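Local coordinates for protein branched-chain-amino-acid aminotransferase (Deinococcus radiodurans, PDB 3UZO) that probably transfers the amino group of leucine, valine or isoleucine to 2-oxoglutarate, yielding L-glutamate and the branched-chain 2-oxo acid, using pyridoxal 5'-phosphate, at residues Thr234-Ala239 with Ile288-Leu293. Numbering follows the deposited sequence.
Sequences TTIEEA and IRIDEL. With PLP (pyridoxal-5'-phosphate), chain C.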
loop_
_atom_site.group_PDB
_atom_site.type_symbol
_atom_site.label_atom_id
_atom_site.label_comp_id
_atom_site.label_asym_id
_atom_site.label_seq_id
_atom_site.Cartn_x
_atom_site.Cartn_y
_atom_site.Cartn_z
ATOM N N THR A 234 2.549 -22.782 -2.232
ATOM C CA THR A 234 2.493 -24.175 -1.801
ATOM C C THR A 234 2.056 -24.319 -0.346
ATOM O O THR A 234 1.510 -25.352 0.058
ATOM C CB THR A 234 3.866 -24.845 -1.969
ATOM O OG1 THR A 234 4.820 -24.203 -1.115
ATOM C CG2 THR A 234 4.340 -24.715 -3.412
ATOM N N THR A 235 2.291 -23.277 0.439
ATOM C CA THR A 235 1.930 -23.308 1.844
ATOM C C THR A 235 0.935 -22.201 2.173
ATOM O O THR A 235 0.841 -21.210 1.459
ATOM C CB THR A 235 3.180 -23.158 2.724
ATOM O OG1 THR A 235 2.791 -23.080 4.098
ATOM C CG2 THR A 235 3.944 -21.912 2.350
ATOM N N ILE A 236 0.188 -22.385 3.254
ATOM C CA ILE A 236 -0.799 -21.399 3.674
ATOM C C ILE A 236 -0.130 -20.242 4.411
ATOM O O ILE A 236 0.789 -20.449 5.198
ATOM C CB ILE A 236 -1.855 -22.050 4.584
ATOM C CG1 ILE A 236 -2.667 -23.064 3.766
ATOM C CG2 ILE A 236 -2.760 -20.980 5.206
ATOM C CD1 ILE A 236 -3.668 -23.853 4.573
ATOM N N GLU A 237 -0.588 -19.023 4.136
ATOM C CA GLU A 237 -0.059 -17.830 4.781
ATOM C C GLU A 237 -1.085 -17.382 5.821
ATOM O O GLU A 237 -0.918 -17.632 7.019
ATOM C CB GLU A 237 0.166 -16.723 3.743
ATOM C CG GLU A 237 1.378 -16.958 2.839
ATOM C CD GLU A 237 2.643 -16.335 3.403
ATOM O OE1 GLU A 237 2.712 -15.084 3.451
ATOM O OE2 GLU A 237 3.561 -17.086 3.803
ATOM N N GLU A 238 -2.153 -16.740 5.353
ATOM C CA GLU A 238 -3.233 -16.263 6.225
ATOM C C GLU A 238 -4.409 -15.821 5.354
ATOM O O GLU A 238 -4.333 -15.923 4.129
ATOM C CB GLU A 238 -2.743 -15.100 7.101
ATOM C CG GLU A 238 -2.295 -13.858 6.337
ATOM C CD GLU A 238 -1.779 -12.755 7.258
ATOM O OE1 GLU A 238 -2.155 -12.747 8.455
ATOM O OE2 GLU A 238 -1.012 -11.882 6.784
ATOM N N ALA A 239 -5.478 -15.323 5.976
ATOM C CA ALA A 239 -6.671 -14.888 5.244
ATOM C C ALA A 239 -6.755 -13.411 4.825
ATOM O O ALA A 239 -7.721 -13.007 4.180
ATOM C CB ALA A 239 -7.916 -15.246 6.038
ATOM N N ILE A 288 2.317 -25.469 6.503
ATOM C CA ILE A 288 1.069 -26.193 6.339
ATOM C C ILE A 288 0.830 -26.136 4.836
ATOM O O ILE A 288 0.381 -25.118 4.316
ATOM C CB ILE A 288 -0.094 -25.506 7.076
ATOM C CG1 ILE A 288 0.216 -25.435 8.576
ATOM C CG2 ILE A 288 -1.393 -26.261 6.813
ATOM C CD1 ILE A 288 -0.965 -25.009 9.444
ATOM N N ARG A 289 1.168 -27.217 4.139
ATOM C CA ARG A 289 0.996 -27.276 2.688
ATOM C C ARG A 289 -0.487 -27.344 2.340
ATOM O O ARG A 289 -1.264 -27.993 3.045
ATOM C CB ARG A 289 1.724 -28.501 2.117
ATOM C CG ARG A 289 3.246 -28.472 2.276
ATOM C CD ARG A 289 3.884 -29.750 1.731
ATOM N NE ARG A 289 3.573 -29.950 0.317
ATOM C CZ ARG A 289 4.252 -29.406 -0.689
ATOM N NH1 ARG A 289 5.298 -28.626 -0.450
ATOM N NH2 ARG A 289 3.874 -29.636 -1.941
ATOM N N ILE A 290 -0.888 -26.677 1.259
ATOM C CA ILE A 290 -2.293 -26.694 0.873
ATOM C C ILE A 290 -2.738 -28.054 0.373
ATOM O O ILE A 290 -3.930 -28.291 0.218
ATOM C CB ILE A 290 -2.636 -25.659 -0.231
ATOM C CG1 ILE A 290 -1.364 -25.122 -0.880
ATOM C CG2 ILE A 290 -3.512 -24.563 0.344
ATOM C CD1 ILE A 290 -0.715 -26.097 -1.825
ATOM N N ASP A 291 -1.784 -28.948 0.130
ATOM C CA ASP A 291 -2.121 -30.276 -0.371
ATOM C C ASP A 291 -2.183 -31.331 0.736
ATOM O O ASP A 291 -2.385 -32.514 0.465
ATOM C CB ASP A 291 -1.114 -30.696 -1.452
ATOM C CG ASP A 291 0.217 -31.145 -0.874
ATOM O OD1 ASP A 291 0.753 -30.462 0.025
ATOM O OD2 ASP A 291 0.734 -32.187 -1.326
ATOM N N GLU A 292 -2.007 -30.908 1.984
ATOM C CA GLU A 292 -2.062 -31.846 3.104
ATOM C C GLU A 292 -3.080 -31.421 4.144
ATOM O O GLU A 292 -2.864 -31.590 5.338
ATOM C CB GLU A 292 -0.687 -31.994 3.760
ATOM C CG GLU A 292 -0.050 -30.686 4.176
ATOM C CD GLU A 292 1.280 -30.884 4.882
ATOM O OE1 GLU A 292 1.980 -31.874 4.567
ATOM O OE2 GLU A 292 1.629 -30.041 5.738
ATOM N N LEU A 293 -4.191 -30.863 3.682
ATOM C CA LEU A 293 -5.254 -30.421 4.579
ATOM C C LEU A 293 -5.860 -31.589 5.352
ATOM O O LEU A 293 -6.356 -31.414 6.464
ATOM C CB LEU A 293 -6.344 -29.711 3.771
ATOM C CG LEU A 293 -6.362 -28.174 3.730
ATOM C CD1 LEU A 293 -4.957 -27.603 3.718
ATOM C CD2 LEU A 293 -7.155 -27.724 2.508
HETATM N N1 PLP C . -4.047 -10.992 9.488
HETATM C C2 PLP C . -4.398 -9.768 8.916
HETATM C C2A PLP C . -4.108 -9.551 7.428
HETATM C C3 PLP C . -5.011 -8.775 9.763
HETATM O O3 PLP C . -5.367 -7.585 9.251
HETATM C C4 PLP C . -5.241 -9.059 11.167
HETATM C C4A PLP C . -5.901 -7.924 12.055
HETATM C C5 PLP C . -4.846 -10.379 11.693
HETATM C C6 PLP C . -4.258 -11.317 10.845
HETATM C C5A PLP C . -5.021 -10.816 13.096
HETATM O O4P PLP C . -4.254 -10.086 14.016
HETATM P P PLP C . -4.856 -9.676 15.428
HETATM O O1P PLP C . -6.064 -8.811 15.300
HETATM O O2P PLP C . -3.660 -8.945 16.085
HETATM O O3P PLP C . -5.036 -10.967 16.174
#
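A single antiparallel beta bridge, Thr235 against Arg289, joins two loops of a class-IV aminotransferase, one of which runs on to the pyridoxal-phosphate pocket. The evidence is the pair of flanking backbone bonds, Ile236 N to Ile288 O (2.9 Å) and Ile290 N to Thr234 O (3.0 Å), which make Thr235-Arg289 a non-hydrogen-bonded pair, its CA atoms 4.2 Å apart.

Ile288 O is gripped twice. The Ile236 amide meets Ile288 O almost head-on, with a C=O...N angle of 161°. Thr235 OG1 instead donates to Ile288 O (3.2 Å) from above the plane of that carbonyl. That approach depends on the threonine torsion: with chi1 at 175°, OG1 lies opposite its own amide nitrogen and reaches across to the carbonyl of Ile288.

Beside the bridge, Ile236, Ile288, Ile290 and Leu293 make an apolar contact. Ile236 sends CD1 to Ile288 CG2 (4.0 Å) and to Leu293 CD1, the Ile236 and Leu293 side chains crossing at about a right angle, while its CG1 meets Ile290 CG2. Phe244 of strand 243-248 touches both Ile236 and Ile288, linking this cluster to the mixed sheet.

Beyond Ile236, Glu237 and Glu238 both face Tyr227, forming a classic beta bulge. Their carboxylates serve different neighbours: Glu237 binds Ser259 and Ser261, whereas Glu238 places OE1 2.8 Å from pyridine N1 of pyridoxal-5'-phosphate and gives OE2 to the Leu263 amide, a second bond consistent with fixing the carboxylate's orientation.

Segment 288-293 turns away from the bridge through a type I beta turn, Arg289 to Glu292, closed by Glu292 N on Arg289 O. Two acidic side chains engage Arg289: Glu292 OE2 receives its backbone N, and Asp291 OD1 forms a salt bridge with NE (2.9 Å), met on the syn side but 30° out of the carboxylate plane.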